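Local coordinates for protein SaTIE-TED (PDB 6FX6) that forms the thioester domain of a staphylococcal surface protein and probably attaches covalently to a host target through an internal thioester, at residues K133-R138 / D227-W232; A139-Q144 / S231-Q236; N160-N165 / L200-I205. All blocks are in the same frame, centred on the assembly; numbering follows the deposited sequence.

Contact 1 (K133-R138 / D227-W232); sequences KEAEQR and DPLDSW
The type I beta turn E134-Q137, where the chain leaves helix 121-134, is joined here to the loop that leads into strand 231-238 of the mixed four-stranded sheet. R138 and L229 make most of the contact. No direct hydrogen bond links the two segments. The R138 chain bends at chi2 (-71°), which swings its guanidinium back edge-on to the turn. There NH2 of R138 donates to A135 O at 2.7 Å and to Q137 O at 3.1 Å. Both acceptors lie in the guanidinium plane. Both bonds are fairly straight, at 153° and 155° on the hydrogen. Q137 O is met from above its carbonyl plane and also accepts from R202. These bonds limit rotation of the group and turn one face to the loop. L229 O sits over the centre of that face, 4.0 Å from CZ of R138. NH1 of R138 slants across the start of the L229 side chain, 3.7 Å from L229 CA. The CD1 branch of L229 goes to the turn, 4.0 Å from CB of A135; the CD2 branch stays beside R138 NH1. Helix 72-87 adds F84 against A135 and M80 against L229, so this apolar patch packs the turn and the loop against that helix. S231 OG touches the backbone of R138, 3.5 Å from its CA, while its hydrogen bond goes to A139. In the loop, D227 forms an Asx turn, its OD1 accepting from L229 N at 3.0 Å. A water also makes a weak bridge from D227 OD2 to R138 NH1, 3.4 Å from that nitrogen.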
# COMPACT_ATOMS: atom_id res chain seq x y z
N LYS A 133 0.29 -7.67 7.28
CA LYS A 133 -0.19 -9.03 7.56
C LYS A 133 -1.71 -9.06 7.70
O LYS A 133 -2.36 -9.96 7.17
CB LYS A 133 0.47 -9.61 8.81
CG LYS A 133 0.22 -11.09 9.04
CD LYS A 133 1.10 -11.62 10.16
CE LYS A 133 0.72 -13.03 10.60
NZ LYS A 133 1.01 -14.06 9.57
N GLU A 134 -2.27 -8.09 8.41
CA GLU A 134 -3.73 -7.98 8.59
C GLU A 134 -4.50 -7.77 7.28
O GLU A 134 -5.63 -8.26 7.14
CB GLU A 134 -4.09 -6.86 9.58
CG GLU A 134 -3.83 -7.24 11.04
CD GLU A 134 -3.90 -6.07 12.03
OE1 GLU A 134 -3.89 -4.89 11.60
OE2 GLU A 134 -3.96 -6.34 13.25
N ALA A 135 -3.88 -7.08 6.32
CA ALA A 135 -4.47 -6.85 4.99
C ALA A 135 -4.65 -8.11 4.14
O ALA A 135 -5.38 -8.06 3.14
CB ALA A 135 -3.66 -5.81 4.22
N GLU A 136 -3.98 -9.21 4.49
CA GLU A 136 -4.22 -10.52 3.86
C GLU A 136 -5.52 -11.17 4.31
O GLU A 136 -6.05 -12.03 3.61
CB GLU A 136 -3.07 -11.48 4.15
CG GLU A 136 -1.71 -11.06 3.60
CD GLU A 136 -0.58 -12.04 3.95
OE1 GLU A 136 -0.83 -13.03 4.69
OE2 GLU A 136 0.56 -11.81 3.49
N GLN A 137 -6.03 -10.79 5.48
CA GLN A 137 -7.22 -11.42 6.05
C GLN A 137 -8.47 -10.99 5.29
O GLN A 137 -8.58 -9.85 4.84
CB GLN A 137 -7.38 -11.09 7.54
CG GLN A 137 -6.19 -11.47 8.42
CD GLN A 137 -5.76 -12.92 8.27
OE1 GLN A 137 -6.60 -13.82 8.15
NE2 GLN A 137 -4.45 -13.15 8.27
N ARG A 138 -9.40 -11.93 5.14
CA ARG A 138 -10.64 -11.72 4.40
C ARG A 138 -11.83 -12.08 5.28
O ARG A 138 -11.72 -12.87 6.21
CB ARG A 138 -10.65 -12.59 3.13
CG ARG A 138 -9.55 -12.24 2.13
CD ARG A 138 -9.81 -10.91 1.45
NE ARG A 138 -8.76 -10.54 0.49
CZ ARG A 138 -7.61 -9.94 0.80
NH1 ARG A 138 -6.75 -9.65 -0.18
NH2 ARG A 138 -7.29 -9.62 2.05
N ASP A 227 -4.12 -3.49 -6.15
CA ASP A 227 -5.18 -4.41 -5.75
C ASP A 227 -5.94 -3.76 -4.60
O ASP A 227 -5.32 -3.37 -3.61
CB ASP A 227 -4.54 -5.73 -5.29
CG ASP A 227 -5.55 -6.88 -5.20
OD1 ASP A 227 -6.76 -6.65 -5.02
OD2 ASP A 227 -5.09 -8.04 -5.30
N PRO A 228 -7.28 -3.63 -4.71
CA PRO A 228 -8.02 -3.10 -3.56
C PRO A 228 -8.12 -4.04 -2.34
O PRO A 228 -8.58 -3.61 -1.29
CB PRO A 228 -9.41 -2.80 -4.13
CG PRO A 228 -9.53 -3.66 -5.34
CD PRO A 228 -8.15 -3.83 -5.89
N LEU A 229 -7.71 -5.30 -2.50
CA LEU A 229 -7.68 -6.28 -1.40
C LEU A 229 -9.07 -6.42 -0.77
O LEU A 229 -9.22 -6.33 0.45
CB LEU A 229 -6.63 -5.89 -0.35
CG LEU A 229 -5.21 -5.63 -0.85
CD1 LEU A 229 -4.34 -5.21 0.31
CD2 LEU A 229 -4.62 -6.85 -1.54
N ASP A 230 -10.07 -6.63 -1.62
CA ASP A 230 -11.46 -6.66 -1.19
C ASP A 230 -11.91 -8.04 -0.73
O ASP A 230 -11.55 -9.05 -1.33
CB ASP A 230 -12.41 -6.14 -2.27
CG ASP A 230 -12.39 -6.97 -3.54
OD1 ASP A 230 -11.29 -7.22 -4.06
OD2 ASP A 230 -13.47 -7.34 -4.04
N SER A 231 -12.68 -8.06 0.34
CA SER A 231 -13.58 -9.18 0.61
C SER A 231 -14.79 -8.93 -0.27
O SER A 231 -15.23 -7.79 -0.38
CB SER A 231 -13.99 -9.23 2.08
OG SER A 231 -12.86 -9.45 2.89
N TRP A 232 -15.30 -9.97 -0.93
CA TRP A 232 -16.48 -9.84 -1.76
C TRP A 232 -17.50 -10.95 -1.55
O TRP A 232 -17.17 -12.07 -1.16
CB TRP A 232 -16.12 -9.70 -3.25
CG TRP A 232 -15.39 -10.85 -3.87
CD1 TRP A 232 -14.04 -10.96 -4.06
CD2 TRP A 232 -15.96 -12.04 -4.44
NE1 TRP A 232 -13.74 -12.14 -4.68
CE2 TRP A 232 -14.89 -12.83 -4.92
CE3 TRP A 232 -17.27 -12.53 -4.57
CZ2 TRP A 232 -15.09 -14.08 -5.53
CZ3 TRP A 232 -17.47 -13.78 -5.18
CH2 TRP A 232 -16.38 -14.53 -5.65
O HOH W 1 -7.12 -9.22 -3.56

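Contact 2 (A139-Q144 / S231-Q236)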
# COMPACT_ATOMS: atom_id res chain seq x y z
N ALA A 139 -12.98 -11.46 4.97
CA ALA A 139 -14.23 -11.74 5.67
C ALA A 139 -14.62 -13.22 5.60
O ALA A 139 -14.20 -13.93 4.68
CB ALA A 139 -15.35 -10.89 5.11
N SER A 140 -15.41 -13.68 6.56
CA SER A 140 -15.84 -15.09 6.61
C SER A 140 -16.76 -15.46 5.44
O SER A 140 -16.84 -16.62 5.05
CB SER A 140 -16.53 -15.40 7.93
OG SER A 140 -17.68 -14.59 8.11
N PHE A 141 -17.46 -14.47 4.89
CA PHE A 141 -18.32 -14.67 3.71
C PHE A 141 -17.63 -14.39 2.37
O PHE A 141 -18.29 -14.33 1.33
CB PHE A 141 -19.64 -13.88 3.86
CG PHE A 141 -19.46 -12.42 4.19
CD1 PHE A 141 -18.96 -11.52 3.25
CD2 PHE A 141 -19.80 -11.93 5.45
CE1 PHE A 141 -18.81 -10.17 3.56
CE2 PHE A 141 -19.65 -10.59 5.76
CZ PHE A 141 -19.15 -9.71 4.82
N HIS A 142 -16.30 -14.26 2.38
CA HIS A 142 -15.51 -13.99 1.17
C HIS A 142 -15.70 -15.06 0.11
O HIS A 142 -15.61 -16.25 0.40
CB HIS A 142 -14.02 -13.88 1.55
CG HIS A 142 -13.13 -13.49 0.41
ND1 HIS A 142 -13.39 -12.42 -0.40
CD2 HIS A 142 -11.96 -14.02 -0.02
CE1 HIS A 142 -12.42 -12.29 -1.29
NE2 HIS A 142 -11.54 -13.26 -1.08
N LYS A 143 -15.99 -14.62 -1.11
CA LYS A 143 -16.27 -15.48 -2.27
C LYS A 143 -17.60 -16.26 -2.24
O LYS A 143 -17.87 -17.03 -3.16
CB LYS A 143 -15.14 -16.48 -2.56
CG LYS A 143 -13.74 -15.91 -2.64
CD LYS A 143 -12.78 -17.00 -3.12
CE LYS A 143 -11.34 -16.69 -2.80
NZ LYS A 143 -10.48 -17.89 -2.99
N GLN A 144 -18.43 -16.08 -1.21
CA GLN A 144 -19.67 -16.85 -1.09
C GLN A 144 -20.80 -16.23 -1.92
O GLN A 144 -20.76 -15.04 -2.25
CB GLN A 144 -20.08 -17.01 0.38
CG GLN A 144 -19.11 -17.87 1.18
CD GLN A 144 -19.62 -18.25 2.56
OE1 GLN A 144 -20.33 -17.49 3.22
NE2 GLN A 144 -19.24 -19.44 3.01
N SER A 231 -12.68 -8.06 0.34
CA SER A 231 -13.58 -9.18 0.61
C SER A 231 -14.79 -8.93 -0.27
O SER A 231 -15.23 -7.79 -0.38
CB SER A 231 -13.99 -9.23 2.08
OG SER A 231 -12.86 -9.45 2.89
N TRP A 232 -15.30 -9.97 -0.93
CA TRP A 232 -16.48 -9.84 -1.76
C TRP A 232 -17.50 -10.95 -1.55
O TRP A 232 -17.17 -12.07 -1.16
CB TRP A 232 -16.12 -9.70 -3.25
CG TRP A 232 -15.39 -10.85 -3.87
CD1 TRP A 232 -14.04 -10.96 -4.06
CD2 TRP A 232 -15.96 -12.04 -4.44
NE1 TRP A 232 -13.74 -12.14 -4.68
CE2 TRP A 232 -14.89 -12.83 -4.92
CE3 TRP A 232 -17.27 -12.53 -4.57
CZ2 TRP A 232 -15.09 -14.08 -5.53
CZ3 TRP A 232 -17.47 -13.78 -5.18
CH2 TRP A 232 -16.38 -14.53 -5.65
N LEU A 233 -18.74 -10.59 -1.85
CA LEU A 233 -19.90 -11.43 -1.63
C LEU A 233 -20.85 -11.21 -2.80
O LEU A 233 -21.16 -10.06 -3.14
CB LEU A 233 -20.55 -11.01 -0.32
CG LEU A 233 -21.89 -11.61 0.13
CD1 LEU A 233 -21.95 -11.67 1.65
CD2 LEU A 233 -23.07 -10.82 -0.40
N THR A 234 -21.32 -12.31 -3.40
CA THR A 234 -22.25 -12.24 -4.52
C THR A 234 -23.65 -12.56 -4.04
O THR A 234 -23.89 -13.63 -3.48
CB THR A 234 -21.83 -13.18 -5.66
OG1 THR A 234 -20.54 -12.77 -6.15
CG2 THR A 234 -22.83 -13.13 -6.83
N LEU A 235 -24.58 -11.63 -4.25
CA LEU A 235 -25.99 -11.86 -3.92
C LEU A 235 -26.71 -12.47 -5.11
O LEU A 235 -26.55 -11.99 -6.23
CB LEU A 235 -26.67 -10.55 -3.58
CG LEU A 235 -26.07 -9.70 -2.46
CD1 LEU A 235 -26.72 -8.32 -2.44
CD2 LEU A 235 -26.23 -10.38 -1.11
N GLN A 236 -27.48 -13.53 -4.87
CA GLN A 236 -28.36 -14.10 -5.88
C GLN A 236 -29.74 -13.47 -5.65
O GLN A 236 -30.45 -13.85 -4.72
CB GLN A 236 -28.42 -15.62 -5.75
CG GLN A 236 -27.08 -16.32 -5.99
CD GLN A 236 -27.13 -17.83 -5.72
OE1 GLN A 236 -27.91 -18.31 -4.90
NE2 GLN A 236 -26.27 -18.57 -6.42
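H142 presents its ring edge to the face of W232, in a T-shaped pair with planes at 71° and centroids 4.7 Å apart, measured to the five-membered ring of the indole. H142 CG is anti to the backbone N (chi1 -175°), which carries ND1 to the strand. There ND1 accepts from W232 N at 3.2 Å, with the donor in the imidazole plane. K143 takes the six-membered part of the same indole face. Its CA sits 3.5 Å from the W232 ring centroid, 13° off the normal, a CH-pi contact. Its CG reaches back over the H142 ring. Two overlapping turns, type I from A139 to H142 and type II from F141 to Q144, make this shape. They guide the chain into strand 145-149, which runs parallel to strand 231-238 in the mixed sheet. Two backbone bonds join the loop to the strand: K143 N donates to W232 O at 2.8 Å, and T234 N donates to Q144 O at 3.0 Å. The F141 side chain packs against L184 and L200. L233 CD1 presses obliquely on this ring, 3.4 Å from F141 CD1. At the start of the loop, A139 N gives S231 OG a nearly straight bond of 2.9 Å.

Contact 3 (N160-N165 / L200-I205); sequences NNTLSN and LDRITI
R202 and N165 bury most of the surface here, and they meet without a hydrogen bond between them. Their side chains lie side by side and point the same way. The amide and guanidinium planes are only 27° apart. NH1 of R202 comes closest, 3.3 Å from N165 CB and 3.5 Å from N165 CG. The R202 chain is extended from CG to NE, and this carries the guanidinium past N165 to T162. NH2 of R202 ends 3.8 Å from T162 CB, and the two side chains cross at about a right angle. NH2 also donates to Q137 O, which anchors the group at its far end.

Hydrogen bonds within the loop hold N165 and T162 in place. T162 O accepts from N165 N at 3.2 Å and, weakly, from N165 ND2. T162 OG1 is tied to D158. One water spans the two backbones. It donates to N165 O at 2.7 Å and to R202 O at 2.9 Å, so each carbonyl has a partner. D201 turns away from the loop and forms a salt bridge with R170. Its backbone bonds to G168, and to K167 just before it, join strand 195-201 to the edge strand 168-170.

The apolar part is small and buried. CD2 of L163 meets CD1 of L200 at 3.9 Å, the two chains crossing at a slant. The 3-10 turn L163-N165 thus lies on the passage from strand 154-157, in the three-stranded sheet, to strand 168-170, in the four-stranded one. Such a crossing between facing sheets is characteristic of a beta sandwich.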
# COMPACT_ATOMS: atom_id res chain seq x y z
N ASN A 160 -14.85 -13.44 10.94
CA ASN A 160 -13.39 -13.17 10.96
C ASN A 160 -12.99 -11.81 11.56
O ASN A 160 -11.79 -11.55 11.70
CB ASN A 160 -12.78 -13.29 9.55
CG ASN A 160 -12.34 -14.71 9.20
OD1 ASN A 160 -12.84 -15.69 9.75
ND2 ASN A 160 -11.41 -14.81 8.26
N ASN A 161 -13.96 -10.95 11.88
CA ASN A 161 -13.70 -9.67 12.57
C ASN A 161 -12.76 -8.76 11.74
O ASN A 161 -11.74 -8.27 12.24
CB ASN A 161 -13.16 -9.96 14.00
CG ASN A 161 -13.06 -8.71 14.87
OD1 ASN A 161 -13.87 -7.78 14.78
ND2 ASN A 161 -12.05 -8.69 15.74
N THR A 162 -13.12 -8.54 10.48
CA THR A 162 -12.30 -7.73 9.56
C THR A 162 -12.98 -6.46 9.02
O THR A 162 -12.32 -5.67 8.35
CB THR A 162 -11.85 -8.54 8.32
OG1 THR A 162 -13.00 -8.91 7.55
CG2 THR A 162 -11.07 -9.79 8.73
N LEU A 163 -14.26 -6.24 9.31
CA LEU A 163 -14.99 -5.16 8.63
C LEU A 163 -14.59 -3.74 9.04
O LEU A 163 -14.80 -2.81 8.26
CB LEU A 163 -16.51 -5.36 8.74
CG LEU A 163 -17.06 -6.68 8.16
CD1 LEU A 163 -18.57 -6.63 8.05
CD2 LEU A 163 -16.44 -7.03 6.81
N SER A 164 -13.97 -3.58 10.21
CA SER A 164 -13.41 -2.28 10.64
C SER A 164 -12.24 -1.76 9.78
O SER A 164 -11.93 -0.57 9.85
CB SER A 164 -12.97 -2.33 12.11
OG SER A 164 -11.75 -3.03 12.26
N ASN A 165 -11.59 -2.63 9.00
CA ASN A 165 -10.53 -2.23 8.05
C ASN A 165 -11.04 -1.78 6.66
O ASN A 165 -10.24 -1.37 5.81
CB ASN A 165 -9.55 -3.39 7.84
CG ASN A 165 -8.90 -3.87 9.13
OD1 ASN A 165 -8.09 -3.16 9.73
ND2 ASN A 165 -9.26 -5.08 9.57
N LEU A 200 -15.85 -5.12 -0.67
CA LEU A 200 -15.46 -4.39 0.54
C LEU A 200 -13.95 -4.15 0.53
O LEU A 200 -13.18 -4.99 0.98
CB LEU A 200 -15.86 -5.19 1.79
CG LEU A 200 -17.30 -5.72 1.80
CD1 LEU A 200 -17.55 -6.45 3.11
CD2 LEU A 200 -18.31 -4.60 1.58
N ASP A 201 -13.54 -2.99 0.01
CA ASP A 201 -12.13 -2.69 -0.26
C ASP A 201 -11.37 -2.23 0.97
O ASP A 201 -11.85 -1.39 1.73
CB ASP A 201 -12.00 -1.58 -1.31
CG ASP A 201 -12.68 -1.91 -2.61
OD1 ASP A 201 -12.72 -3.09 -3.01
OD2 ASP A 201 -13.17 -0.96 -3.25
N ARG A 202 -10.16 -2.76 1.14
CA ARG A 202 -9.21 -2.23 2.13
C ARG A 202 -8.46 -0.99 1.63
O ARG A 202 -8.06 -0.16 2.43
CB ARG A 202 -8.21 -3.31 2.53
CG ARG A 202 -8.80 -4.42 3.38
CD ARG A 202 -7.81 -5.56 3.53
NE ARG A 202 -8.30 -6.59 4.44
CZ ARG A 202 -8.18 -6.58 5.77
NH1 ARG A 202 -7.56 -5.58 6.42
NH2 ARG A 202 -8.68 -7.60 6.48
N ILE A 203 -8.27 -0.89 0.31
CA ILE A 203 -7.52 0.20 -0.31
C ILE A 203 -8.39 0.88 -1.39
O ILE A 203 -8.90 0.22 -2.29
CB ILE A 203 -6.20 -0.31 -0.94
CG1 ILE A 203 -5.31 -0.94 0.14
CG2 ILE A 203 -5.47 0.83 -1.65
CD1 ILE A 203 -4.06 -1.62 -0.38
N THR A 204 -8.51 2.20 -1.30
CA THR A 204 -9.32 2.99 -2.24
C THR A 204 -8.52 4.03 -3.04
O THR A 204 -9.12 4.91 -3.66
CB THR A 204 -10.45 3.70 -1.48
OG1 THR A 204 -9.88 4.61 -0.53
CG2 THR A 204 -11.33 2.69 -0.75
N ILE A 205 -7.19 3.95 -2.99
CA ILE A 205 -6.30 4.78 -3.83
C ILE A 205 -5.44 3.82 -4.67
O ILE A 205 -4.21 3.82 -4.60
CB ILE A 205 -5.43 5.78 -3.02
CG1 ILE A 205 -4.79 5.12 -1.79
CG2 ILE A 205 -6.26 6.99 -2.61
CD1 ILE A 205 -3.59 5.89 -1.26
O HOH W 2 -7.65 -0.82 5.20

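In the fold
Contacts 1 and 2 follow each other along the chain and share S231 and W232 on strand 231-238. Contact 3 uses the neighbouring strand 195-201, and S231 O probably bonds L200 N between them. Contact 3 is the most buried by the residues it joins; the other two mix buried and partly exposed residues. Contact 1 lies between the turn after helix 121-134 and the loop before strand 231-238, and rests on an arginine and a leucine. Contact 3, about 7 Å away centre to centre, also relies on an arginine, and Q137 O serves both. Contact 2 differs. It lies farther from the chain centre and adds direct hydrogen bonds and an aromatic pair as a parallel strand starts.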